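Local coordinates for protein cysteine protease (Xylella fastidiosa, PDB 3OIS) that probably hydrolyses peptide bonds as a papain-family cysteine peptidase, and also binds the nucleotide uridine-5'-diphosphate, at residues Y244-R249 against M269-I274; Q68-G73 against E99-R104; E141-Y146 against D170-D175. All coordinates share one frame; numbering follows the deposited sequence. Where two conformers were deposited one is given.

The three contacts fall on two sides of a papain-like chain. Contact 1, partly buried, lies at the edge of the antiparallel sheet, where a turn after strand 233-245 meets the start of helix 271-274, just after strand 266-270; its centre is about 38 Å from that of contact 3. Contacts 2 and 3 adjoin in the helical part, joined by Q72 to Y146 and S103 to W144. Direct hydrogen bonds are clearest in contact 1. In buried contact 2 the direct polar link is one weak bond, extended by waters, beside tyrosine packing. Contact 3, at the surface, has no clear hydrogen bond between its segments; it brings two acids close and sets a cysteine sulfur against a glutamate and a tryptophan.

Contact 1 of 3, residues Y244-R249 against M269-I274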
loop_
_atom_site.group_PDB
_atom_site.type_symbol
_atom_site.label_atom_id
_atom_site.label_comp_id
_atom_site.label_asym_id
_atom_site.label_seq_id
_atom_site.Cartn_x
_atom_site.Cartn_y
_atom_site.Cartn_z
ATOM N N TYR A 244 3.449 1.884 -15.949
ATOM C CA TYR A 244 4.270 3.051 -16.255
ATOM C C TYR A 244 4.089 3.469 -17.721
ATOM O O TYR A 244 3.560 2.694 -18.497
ATOM C CB TYR A 244 5.763 2.749 -16.012
ATOM C CG TYR A 244 6.376 1.643 -16.877
ATOM C CD1 TYR A 244 6.492 0.326 -16.447
ATOM C CD2 TYR A 244 6.878 1.983 -18.120
ATOM C CE1 TYR A 244 7.087 -0.658 -17.266
ATOM C CE2 TYR A 244 7.485 1.042 -18.924
ATOM C CZ TYR A 244 7.605 -0.261 -18.485
ATOM O OH TYR A 244 8.224 -1.218 -19.307
ATOM N N ASP A 245 4.493 4.685 -18.043
ATOM C CA ASP A 245 4.348 5.160 -19.418
ATOM C C ASP A 245 5.535 6.005 -19.738
ATOM O O ASP A 245 5.647 7.154 -19.249
ATOM C CB ASP A 245 3.012 5.897 -19.641
ATOM C CG ASP A 245 2.701 6.058 -21.142
ATOM O OD1 ASP A 245 3.651 5.951 -21.927
ATOM O OD2 ASP A 245 1.535 6.181 -21.538
ATOM N N ASP A 246 6.456 5.464 -20.550
ATOM C CA ASP A 246 7.610 6.292 -21.034
ATOM C C ASP A 246 7.192 7.554 -21.765
ATOM O O ASP A 246 7.998 8.499 -21.778
ATOM C CB ASP A 246 8.562 5.520 -21.945
ATOM C CG ASP A 246 9.415 4.540 -21.202
ATOM O OD1 ASP A 246 9.467 4.560 -19.928
ATOM O OD2 ASP A 246 10.042 3.703 -21.883
ATOM N N GLU A 247 5.985 7.600 -22.356
ATOM C CA GLU A 247 5.537 8.783 -23.118
ATOM C C GLU A 247 5.506 10.000 -22.205
ATOM O O GLU A 247 5.873 11.119 -22.609
ATOM C CB GLU A 247 4.167 8.517 -23.754
ATOM C CG GLU A 247 3.564 9.640 -24.673
ATOM C CD GLU A 247 4.392 9.879 -25.943
ATOM O OE1 GLU A 247 4.774 8.893 -26.638
ATOM O OE2 GLU A 247 4.658 11.081 -26.227
ATOM N N ILE A 248 5.106 9.784 -20.937
ATOM C CA ILE A 248 5.030 10.910 -20.002
ATOM C C ILE A 248 6.007 10.722 -18.790
ATOM O O ILE A 248 6.063 11.584 -17.936
ATOM C CB ILE A 248 3.566 11.117 -19.537
ATOM C CG1 ILE A 248 3.070 9.866 -18.768
ATOM C CG2 ILE A 248 2.650 11.464 -20.811
ATOM C CD1 ILE A 248 1.846 10.137 -17.927
ATOM N N ARG A 249 6.773 9.620 -18.756
ATOM C CA ARG A 249 7.771 9.323 -17.695
ATOM C C ARG A 249 7.085 9.448 -16.314
ATOM O O ARG A 249 7.552 10.145 -15.407
ATOM C CB ARG A 249 9.022 10.230 -17.815
ATOM C CG ARG A 249 9.840 9.993 -19.149
ATOM C CD ARG A 249 10.990 11.031 -19.268
ATOM N NE ARG A 249 11.737 11.056 -17.993
ATOM C CZ ARG A 249 12.668 10.175 -17.610
ATOM N NH1 ARG A 249 13.214 10.298 -16.390
ATOM N NH2 ARG A 249 13.088 9.198 -18.436
ATOM N N MET A 269 2.835 9.189 -10.958
ATOM C CA MET A 269 3.976 9.610 -10.162
ATOM C C MET A 269 5.210 9.733 -11.095
ATOM O O MET A 269 5.546 8.775 -11.722
ATOM C CB MET A 269 4.334 8.576 -9.060
ATOM C CG MET A 269 5.575 9.062 -8.253
ATOM S SD MET A 269 5.876 7.922 -6.812
ATOM C CE MET A 269 4.628 8.550 -5.656
ATOM N N PRO A 270 5.910 10.871 -11.112
ATOM C CA PRO A 270 7.062 11.032 -12.027
ATOM C C PRO A 270 8.182 10.017 -11.763
ATOM O O PRO A 270 8.412 9.634 -10.625
ATOM C CB PRO A 270 7.627 12.434 -11.693
ATOM C CG PRO A 270 6.534 13.120 -10.848
ATOM C CD PRO A 270 5.637 12.060 -10.285
ATOM N N TYR A 271 8.868 9.582 -12.816
ATOM C CA TYR A 271 10.061 8.779 -12.644
ATOM C C TYR A 271 11.054 9.328 -11.637
ATOM O O TYR A 271 11.626 8.567 -10.850
ATOM C CB TYR A 271 10.774 8.681 -14.018
ATOM C CG TYR A 271 10.075 7.740 -14.986
ATOM C CD1 TYR A 271 8.806 7.184 -14.724
ATOM C CD2 TYR A 271 10.649 7.436 -16.215
ATOM C CE1 TYR A 271 8.190 6.332 -15.656
ATOM C CE2 TYR A 271 9.991 6.575 -17.179
ATOM C CZ TYR A 271 8.775 6.040 -16.894
ATOM O OH TYR A 271 8.122 5.197 -17.807
ATOM N N GLU A 272 11.238 10.654 -11.637
ATOM C CA GLU A 272 12.233 11.291 -10.722
ATOM C C GLU A 272 11.743 11.265 -9.257
ATOM O O GLU A 272 12.550 11.449 -8.318
ATOM C CB GLU A 272 12.430 12.767 -11.135
ATOM C CG GLU A 272 12.946 13.058 -12.592
ATOM C CD GLU A 272 11.890 12.925 -13.757
ATOM O OE1 GLU A 272 12.341 13.036 -14.946
ATOM O OE2 GLU A 272 10.639 12.690 -13.533
ATOM N N TYR A 273 10.453 11.080 -9.062
ATOM C CA TYR A 273 9.921 11.022 -7.707
ATOM C C TYR A 273 10.176 9.602 -7.184
ATOM O O TYR A 273 10.819 9.415 -6.137
ATOM C CB TYR A 273 8.437 11.348 -7.796
ATOM C CG TYR A 273 7.740 11.710 -6.473
ATOM C CD1 TYR A 273 6.991 12.875 -6.425
ATOM C CD2 TYR A 273 7.841 10.921 -5.295
ATOM C CE1 TYR A 273 6.317 13.240 -5.318
ATOM C CE2 TYR A 273 7.199 11.339 -4.103
ATOM C CZ TYR A 273 6.394 12.474 -4.144
ATOM O OH TYR A 273 5.731 12.939 -3.025
ATOM N N ILE A 274 9.666 8.589 -7.900
ATOM C CA ILE A 274 9.781 7.227 -7.399
ATOM C C ILE A 274 11.232 6.731 -7.216
ATOM O O ILE A 274 11.493 5.881 -6.347
ATOM C CB ILE A 274 8.966 6.254 -8.321
ATOM C CG1 ILE A 274 8.517 5.023 -7.536
ATOM C CG2 ILE A 274 9.820 5.951 -9.596
ATOM C CD1 ILE A 274 7.419 4.104 -8.321
HETATM O O HOH W 1 8.480 12.644 -15.279
#
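The backbones come together at R249 and Y271, whose CA atoms lie 5.6 Å apart, and Y271 N donates to R249 O over 3.0 Å in a nearly straight bond (167°). From this anchor the Y271 ring runs alongside the turn, one face against R249: CA lies over the ring centre, and CB makes a CH-pi contact 3.9 Å from the centroid. At the far end of the ring, Y271 OH donates to D246 OD1 at 2.6 Å, reaching the carboxylate on its anti side, with the two planes almost perpendicular. The same oxygen forms a salt bridge with K195 of helix 191-199, so D246 links the tyrosine to that helix. The turn joins two antiparallel strands, 233-245 and 250-254, and includes an Asx turn in which D245 OD1 accepts from E247 N, while D245 OD2 forms a salt bridge with K60; P270 takes the N-cap position of helix 271-274. R249 bends at chi3 (49°), which sets one face of its guanidinium against Y271 CD2, the edge of the ring pointing at it (planes 72° apart). There NH1 forms a salt bridge with E272 OE1 at 3.2 Å, the oxygen lying near the guanidinium plane while the nitrogen stands above the carboxylate. A water donates both to R249 O and to E272 OE2. Y244 CD2 approaches Y271 OH obliquely at 3.5 Å.

Contact 2 of 3, residues Q68-G73 against E99-R104; sequences QVYDQG and EFIPSR
Polar contact centres on R104, whose NH1 donates a weak hydrogen bond to D71 O at 3.3 Å, with the carbonyl oxygen at the edge of the guanidinium. Two waters widen this link: one accepts from D71 N (2.9 Å) and, weakly, from R104 NH2, while the other accepts from NH2 and donates weakly to D71 O. The stronger partner of R104 is E141, which forms a salt bridge with NH2; the ring of Y146 adds a cation-pi contact. D71 OD1 accepts from G73 N in an Asx turn, and Y70 OH hydrogen-bonds to Q88.

Packing falls to Y70. A bend at chi3 of R104 (-65°) sets one guanidinium face against Y70 CB, 3.5 Å from NH1, and its edge toward D71 O. R104 CD lies 3.9 Å from Y70 CD2, the ring and guanidinium planes 35° apart. The apolar contact is Y70 CE1 on I101 CG2 at 3.7 Å, the side chains running past each other in opposite directions.

By analogy with papain, where a glutamine precedes the catalytic cysteine by six residues, Q72 is probably the oxyanion-hole glutamine and C78, which its side chain touches, probably the nucleophile. Loop 68-73 leads from strand 60-62 into helix 78-93, and loop 99-104 connects that helix to helix 104-114; Y70 also makes a cation-pi contact with R254 of strand 250-254.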
loop_
_atom_site.group_PDB
_atom_site.type_symbol
_atom_site.label_atom_id
_atom_site.label_comp_id
_atom_site.label_asym_id
_atom_site.label_seq_id
_atom_site.Cartn_x
_atom_site.Cartn_y
_atom_site.Cartn_z
ATOM N N GLN A 68 -12.456 -1.720 -8.459
ATOM C CA GLN A 68 -12.277 -0.289 -8.283
ATOM C C GLN A 68 -11.388 -0.034 -7.065
ATOM O O GLN A 68 -11.192 -0.924 -6.209
ATOM C CB GLN A 68 -13.593 0.451 -8.096
ATOM C CG GLN A 68 -14.390 0.062 -6.926
ATOM C CD GLN A 68 -15.851 0.582 -7.035
ATOM O OE1 GLN A 68 -16.119 1.796 -6.933
ATOM N NE2 GLN A 68 -16.794 -0.362 -7.232
ATOM N N VAL A 69 -10.902 1.191 -7.006
ATOM C CA VAL A 69 -10.147 1.610 -5.794
ATOM C C VAL A 69 -10.972 1.447 -4.532
ATOM O O VAL A 69 -12.232 1.539 -4.558
ATOM C CB VAL A 69 -9.571 3.044 -5.911
ATOM C CG1 VAL A 69 -8.572 3.176 -7.059
ATOM C CG2 VAL A 69 -10.733 4.043 -6.013
ATOM N N TYR A 70 -10.269 1.226 -3.432
ATOM C CA TYR A 70 -10.940 1.335 -2.142
ATOM C C TYR A 70 -10.845 2.720 -1.592
ATOM O O TYR A 70 -10.160 3.554 -2.146
ATOM C CB TYR A 70 -10.237 0.423 -1.099
ATOM C CG TYR A 70 -9.720 -0.957 -1.565
ATOM C CD1 TYR A 70 -10.541 -1.860 -2.313
ATOM C CD2 TYR A 70 -8.391 -1.324 -1.356
ATOM C CE1 TYR A 70 -10.090 -3.094 -2.692
ATOM C CE2 TYR A 70 -7.912 -2.583 -1.771
ATOM C CZ TYR A 70 -8.772 -3.481 -2.423
ATOM O OH TYR A 70 -8.330 -4.733 -2.831
ATOM N N ASP A 71 -11.536 2.951 -0.464
ATOM C CA ASP A 71 -11.395 4.241 0.191
ATOM C C ASP A 71 -11.003 3.938 1.637
ATOM O O ASP A 71 -11.830 3.395 2.408
ATOM C CB ASP A 71 -12.724 5.009 0.148
ATOM C CG ASP A 71 -12.617 6.410 0.687
ATOM O OD1 ASP A 71 -11.628 6.762 1.395
ATOM O OD2 ASP A 71 -13.580 7.218 0.441
ATOM N N GLN A 72 -9.758 4.260 2.046
ATOM C CA GLN A 72 -9.376 3.889 3.413
ATOM C C GLN A 72 -9.972 4.796 4.440
ATOM O O GLN A 72 -9.924 4.489 5.619
ATOM C CB GLN A 72 -7.866 3.924 3.524
ATOM C CG GLN A 72 -7.280 5.323 3.524
ATOM C CD GLN A 72 -5.766 5.213 3.721
ATOM O OE1 GLN A 72 -5.193 5.443 4.860
ATOM N NE2 GLN A 72 -5.092 4.979 2.653
ATOM N N GLY A 73 -10.590 5.901 3.999
ATOM C CA GLY A 73 -11.185 6.870 4.948
ATOM C C GLY A 73 -10.203 7.432 5.983
ATOM O O GLY A 73 -9.040 7.811 5.651
ATOM N N GLU A 99 -13.749 -13.957 -6.409
ATOM C CA GLU A 99 -13.140 -12.698 -6.142
ATOM C C GLU A 99 -13.744 -12.080 -4.866
ATOM O O GLU A 99 -14.949 -11.991 -4.704
ATOM C CB GLU A 99 -13.343 -11.780 -7.369
ATOM C CG GLU A 99 -12.851 -10.347 -7.137
ATOM C CD GLU A 99 -12.511 -9.620 -8.436
ATOM O OE1 GLU A 99 -13.036 -9.978 -9.535
ATOM O OE2 GLU A 99 -11.719 -8.672 -8.353
ATOM N N PHE A 100 -12.896 -11.659 -3.938
ATOM C CA PHE A 100 -13.398 -10.876 -2.802
ATOM C C PHE A 100 -12.402 -9.772 -2.504
ATOM O O PHE A 100 -11.244 -9.906 -2.870
ATOM C CB PHE A 100 -13.637 -11.752 -1.532
ATOM C CG PHE A 100 -12.406 -12.519 -1.089
ATOM C CD1 PHE A 100 -12.210 -13.812 -1.489
ATOM C CD2 PHE A 100 -11.416 -11.911 -0.307
ATOM C CE1 PHE A 100 -11.061 -14.533 -1.105
ATOM C CE2 PHE A 100 -10.253 -12.628 0.091
ATOM C CZ PHE A 100 -10.068 -13.931 -0.328
ATOM N N ILE A 101 -12.857 -8.708 -1.846
ATOM C CA ILE A 101 -11.932 -7.688 -1.322
ATOM C C ILE A 101 -11.360 -8.299 -0.017
ATOM O O ILE A 101 -12.129 -8.718 0.833
ATOM C CB ILE A 101 -12.669 -6.403 -0.998
ATOM C CG1 ILE A 101 -13.116 -5.701 -2.311
ATOM C CG2 ILE A 101 -11.711 -5.408 -0.314
ATOM C CD1 ILE A 101 -14.107 -4.496 -2.061
ATOM N N PRO A 102 -10.021 -8.392 0.092
ATOM C CA PRO A 102 -9.437 -8.894 1.358
ATOM C C PRO A 102 -9.718 -7.924 2.514
ATOM O O PRO A 102 -9.785 -6.688 2.296
ATOM C CB PRO A 102 -7.923 -8.949 1.077
ATOM C CG PRO A 102 -7.825 -9.029 -0.429
ATOM C CD PRO A 102 -8.977 -8.227 -0.952
ATOM N N SER A 103 -9.957 -8.473 3.706
ATOM C CA SER A 103 -10.182 -7.637 4.918
ATOM C C SER A 103 -9.011 -6.723 5.318
ATOM O O SER A 103 -8.029 -7.179 5.914
ATOM C CB SER A 103 -10.546 -8.498 6.136
ATOM O OG SER A 103 -10.728 -7.611 7.212
ATOM N N ARG A 104 -9.168 -5.434 5.037
ATOM C CA ARG A 104 -8.114 -4.429 5.328
ATOM C C ARG A 104 -7.936 -4.254 6.817
ATOM O O ARG A 104 -6.797 -4.127 7.289
ATOM C CB ARG A 104 -8.498 -3.115 4.679
ATOM C CG ARG A 104 -8.278 -3.210 3.099
ATOM C CD ARG A 104 -8.974 -2.017 2.407
ATOM N NE ARG A 104 -10.442 -2.007 2.524
ATOM C CZ ARG A 104 -11.249 -0.938 2.463
ATOM N NH1 ARG A 104 -10.774 0.306 2.341
ATOM N NH2 ARG A 104 -12.609 -1.152 2.582
HETATM O O HOH W 2 -13.463 1.092 0.521
HETATM O O HOH W 3 -14.638 1.342 2.718
#

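Contact 3 of 3, residues E141-Y146 against D170-D175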
loop_
_atom_site.group_PDB
_atom_site.type_symbol
_atom_site.label_atom_id
_atom_site.label_comp_id
_atom_site.label_asym_id
_atom_site.label_seq_id
_atom_site.Cartn_x
_atom_site.Cartn_y
_atom_site.Cartn_z
ATOM N N GLU A 141 -13.207 -9.437 3.297
ATOM C CA GLU A 141 -13.676 -8.270 3.977
ATOM C C GLU A 141 -15.131 -8.461 4.473
ATOM O O GLU A 141 -15.455 -7.974 5.510
ATOM C CB GLU A 141 -13.410 -6.978 3.186
ATOM C CG GLU A 141 -13.692 -5.730 3.993
ATOM C CD GLU A 141 -12.890 -4.576 3.438
ATOM O OE1 GLU A 141 -13.357 -3.905 2.473
ATOM O OE2 GLU A 141 -11.805 -4.366 4.013
ATOM N N LYS A 142 -15.948 -9.245 3.767
ATOM C CA LYS A 142 -17.305 -9.505 4.298
ATOM C C LYS A 142 -17.352 -10.104 5.652
ATOM O O LYS A 142 -18.289 -9.793 6.404
ATOM C CB LYS A 142 -18.191 -10.286 3.287
ATOM C CG LYS A 142 -18.740 -9.313 2.204
ATOM C CD LYS A 142 -19.363 -9.951 0.956
ATOM C CE LYS A 142 -19.931 -8.856 0.044
ATOM N NZ LYS A 142 -20.810 -9.413 -1.050
ATOM N N GLU A 143 -16.373 -10.951 5.980
ATOM C CA GLU A 143 -16.258 -11.599 7.279
ATOM C C GLU A 143 -15.687 -10.658 8.353
ATOM O O GLU A 143 -15.899 -10.847 9.541
ATOM C CB GLU A 143 -15.336 -12.814 7.130
ATOM C CG GLU A 143 -15.284 -13.762 8.301
ATOM C CD GLU A 143 -14.499 -15.029 7.964
ATOM O OE1 GLU A 143 -13.878 -15.100 6.875
ATOM O OE2 GLU A 143 -14.517 -15.981 8.795
ATOM N N TRP A 144 -14.930 -9.631 7.926
ATOM C CA TRP A 144 -14.350 -8.647 8.888
ATOM C C TRP A 144 -14.374 -7.285 8.211
ATOM O O TRP A 144 -13.337 -6.856 7.583
ATOM C CB TRP A 144 -12.908 -9.041 9.359
ATOM C CG TRP A 144 -12.538 -8.302 10.632
ATOM C CD1 TRP A 144 -11.552 -7.343 10.789
ATOM C CD2 TRP A 144 -13.179 -8.437 11.923
ATOM N NE1 TRP A 144 -11.579 -6.857 12.065
ATOM C CE2 TRP A 144 -12.522 -7.544 12.813
ATOM C CE3 TRP A 144 -14.235 -9.211 12.409
ATOM C CZ2 TRP A 144 -12.924 -7.393 14.170
ATOM C CZ3 TRP A 144 -14.588 -9.117 13.780
ATOM C CH2 TRP A 144 -13.962 -8.187 14.630
ATOM N N PRO A 145 -15.549 -6.654 8.233
ATOM C CA PRO A 145 -15.783 -5.533 7.321
ATOM C C PRO A 145 -15.065 -4.259 7.758
ATOM O O PRO A 145 -14.706 -4.107 8.919
ATOM C CB PRO A 145 -17.305 -5.328 7.349
ATOM C CG PRO A 145 -17.862 -6.256 8.420
ATOM C CD PRO A 145 -16.805 -7.237 8.792
ATOM N N TYR A 146 -14.875 -3.364 6.799
ATOM C CA TYR A 146 -14.163 -2.108 7.032
ATOM C C TYR A 146 -14.993 -1.041 7.727
ATOM O O TYR A 146 -16.156 -0.893 7.409
ATOM C CB TYR A 146 -13.691 -1.593 5.656
ATOM C CG TYR A 146 -12.530 -0.618 5.785
ATOM C CD1 TYR A 146 -11.245 -1.089 6.123
ATOM C CD2 TYR A 146 -12.741 0.754 5.548
ATOM C CE1 TYR A 146 -10.160 -0.157 6.255
ATOM C CE2 TYR A 146 -11.724 1.716 5.741
ATOM C CZ TYR A 146 -10.407 1.201 6.054
ATOM O OH TYR A 146 -9.370 2.104 6.145
ATOM N N ASP A 170 -12.283 -15.537 16.093
ATOM C CA ASP A 170 -11.532 -16.753 15.868
ATOM C C ASP A 170 -11.787 -17.321 14.481
ATOM O O ASP A 170 -10.837 -17.847 13.854
ATOM C CB ASP A 170 -11.937 -17.805 16.906
ATOM C CG ASP A 170 -11.233 -17.601 18.209
ATOM O OD1 ASP A 170 -10.395 -16.651 18.299
ATOM O OD2 ASP A 170 -11.534 -18.393 19.130
ATOM N N GLN A 171 -13.027 -17.171 13.995
ATOM C CA GLN A 171 -13.416 -17.717 12.657
ATOM C C GLN A 171 -12.644 -16.967 11.546
ATOM O O GLN A 171 -12.174 -17.571 10.597
ATOM C CB GLN A 171 -14.947 -17.716 12.352
ATOM C CG GLN A 171 -15.373 -18.661 11.141
ATOM C CD GLN A 171 -14.743 -20.144 11.149
ATOM O OE1 GLN A 171 -14.787 -20.844 12.163
ATOM N NE2 GLN A 171 -14.106 -20.568 10.001
ATOM N N CYS A 172 -12.484 -15.660 11.738
ATOM C CA CYS A 172 -11.672 -14.826 10.811
ATOM C C CYS A 172 -10.253 -15.304 10.717
ATOM O O CYS A 172 -9.742 -15.481 9.632
ATOM C CB CYS A 172 -11.730 -13.382 11.268
ATOM S SG CYS A 172 -13.285 -12.609 10.971
ATOM N N TYR A 173 -9.599 -15.537 11.860
ATOM C CA TYR A 173 -8.252 -16.083 11.840
ATOM C C TYR A 173 -8.146 -17.430 11.143
ATOM O O TYR A 173 -7.170 -17.702 10.410
ATOM C CB TYR A 173 -7.698 -16.130 13.253
ATOM C CG TYR A 173 -7.242 -14.765 13.780
ATOM C CD1 TYR A 173 -8.071 -13.978 14.563
ATOM C CD2 TYR A 173 -5.930 -14.311 13.500
ATOM C CE1 TYR A 173 -7.649 -12.745 15.090
ATOM C CE2 TYR A 173 -5.468 -13.087 14.041
ATOM C CZ TYR A 173 -6.291 -12.301 14.755
ATOM O OH TYR A 173 -5.912 -11.101 15.293
ATOM N N LYS A 174 -9.127 -18.326 11.408
ATOM C CA LYS A 174 -9.067 -19.635 10.754
ATOM C C LYS A 174 -9.219 -19.487 9.228
ATOM O O LYS A 174 -8.422 -20.062 8.460
ATOM C CB LYS A 174 -10.186 -20.510 11.300
ATOM C CG LYS A 174 -10.145 -21.948 10.836
ATOM C CD LYS A 174 -10.854 -22.904 11.874
ATOM C CE LYS A 174 -11.344 -24.217 11.219
ATOM N NZ LYS A 174 -12.369 -23.815 10.169
ATOM N N ASP A 175 -10.217 -18.753 8.782
ATOM C CA ASP A 175 -10.439 -18.563 7.333
ATOM C C ASP A 175 -9.231 -17.849 6.678
ATOM O O ASP A 175 -8.805 -18.175 5.579
ATOM C CB ASP A 175 -11.764 -17.820 7.080
ATOM C CG ASP A 175 -12.997 -18.652 7.471
ATOM O OD1 ASP A 175 -12.891 -19.879 7.538
ATOM O OD2 ASP A 175 -14.029 -18.071 7.776
#
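Two carboxylates meet at very short range: E143 OE2 lies only 2.4 Å from D175 OD2. Oxygens this close suggest that one of the acids holds a proton and shares it with the other, but E143 was modelled in two conformers, which leaves both the exact distance and any shared proton doubtful. The side chains cross at about a right angle, with their carboxylate planes 47° apart. E143 has CG anti to the backbone N (chi1 -169°), and the extended chain beyond it carries the carboxylate to D175. On the helix side, Q171 steadies D175 from one turn earlier: its NE2 donates to OD1 at 2.8 Å, and more weakly to OD2. This amide donor would tend to favour the charged form of D175, which may leave any proton more with E143.

Beside the acids, C172 turns its thiol toward the loop. SG touches E143 CG and E143 O, both at 3.5 Å, filling the angle between the glutamate's side chain and its backbone. The same sulfur approaches W144 at CE3, 3.8 Å away. It stands 57° off the normal of the six-membered ring, an oblique sulfur-aromatic contact. The carbonyl oxygen of W144 accepts from S103 OG.

The contact belongs to the helical domain of the papain-like fold, where loop 141-146 and helix 170-176, drawn together by the close approach of two acid groups and the cysteine sulfur-aromatic contact, pack beside helix 104-114, W144 on L105 and Y173 edge-to-face with F106.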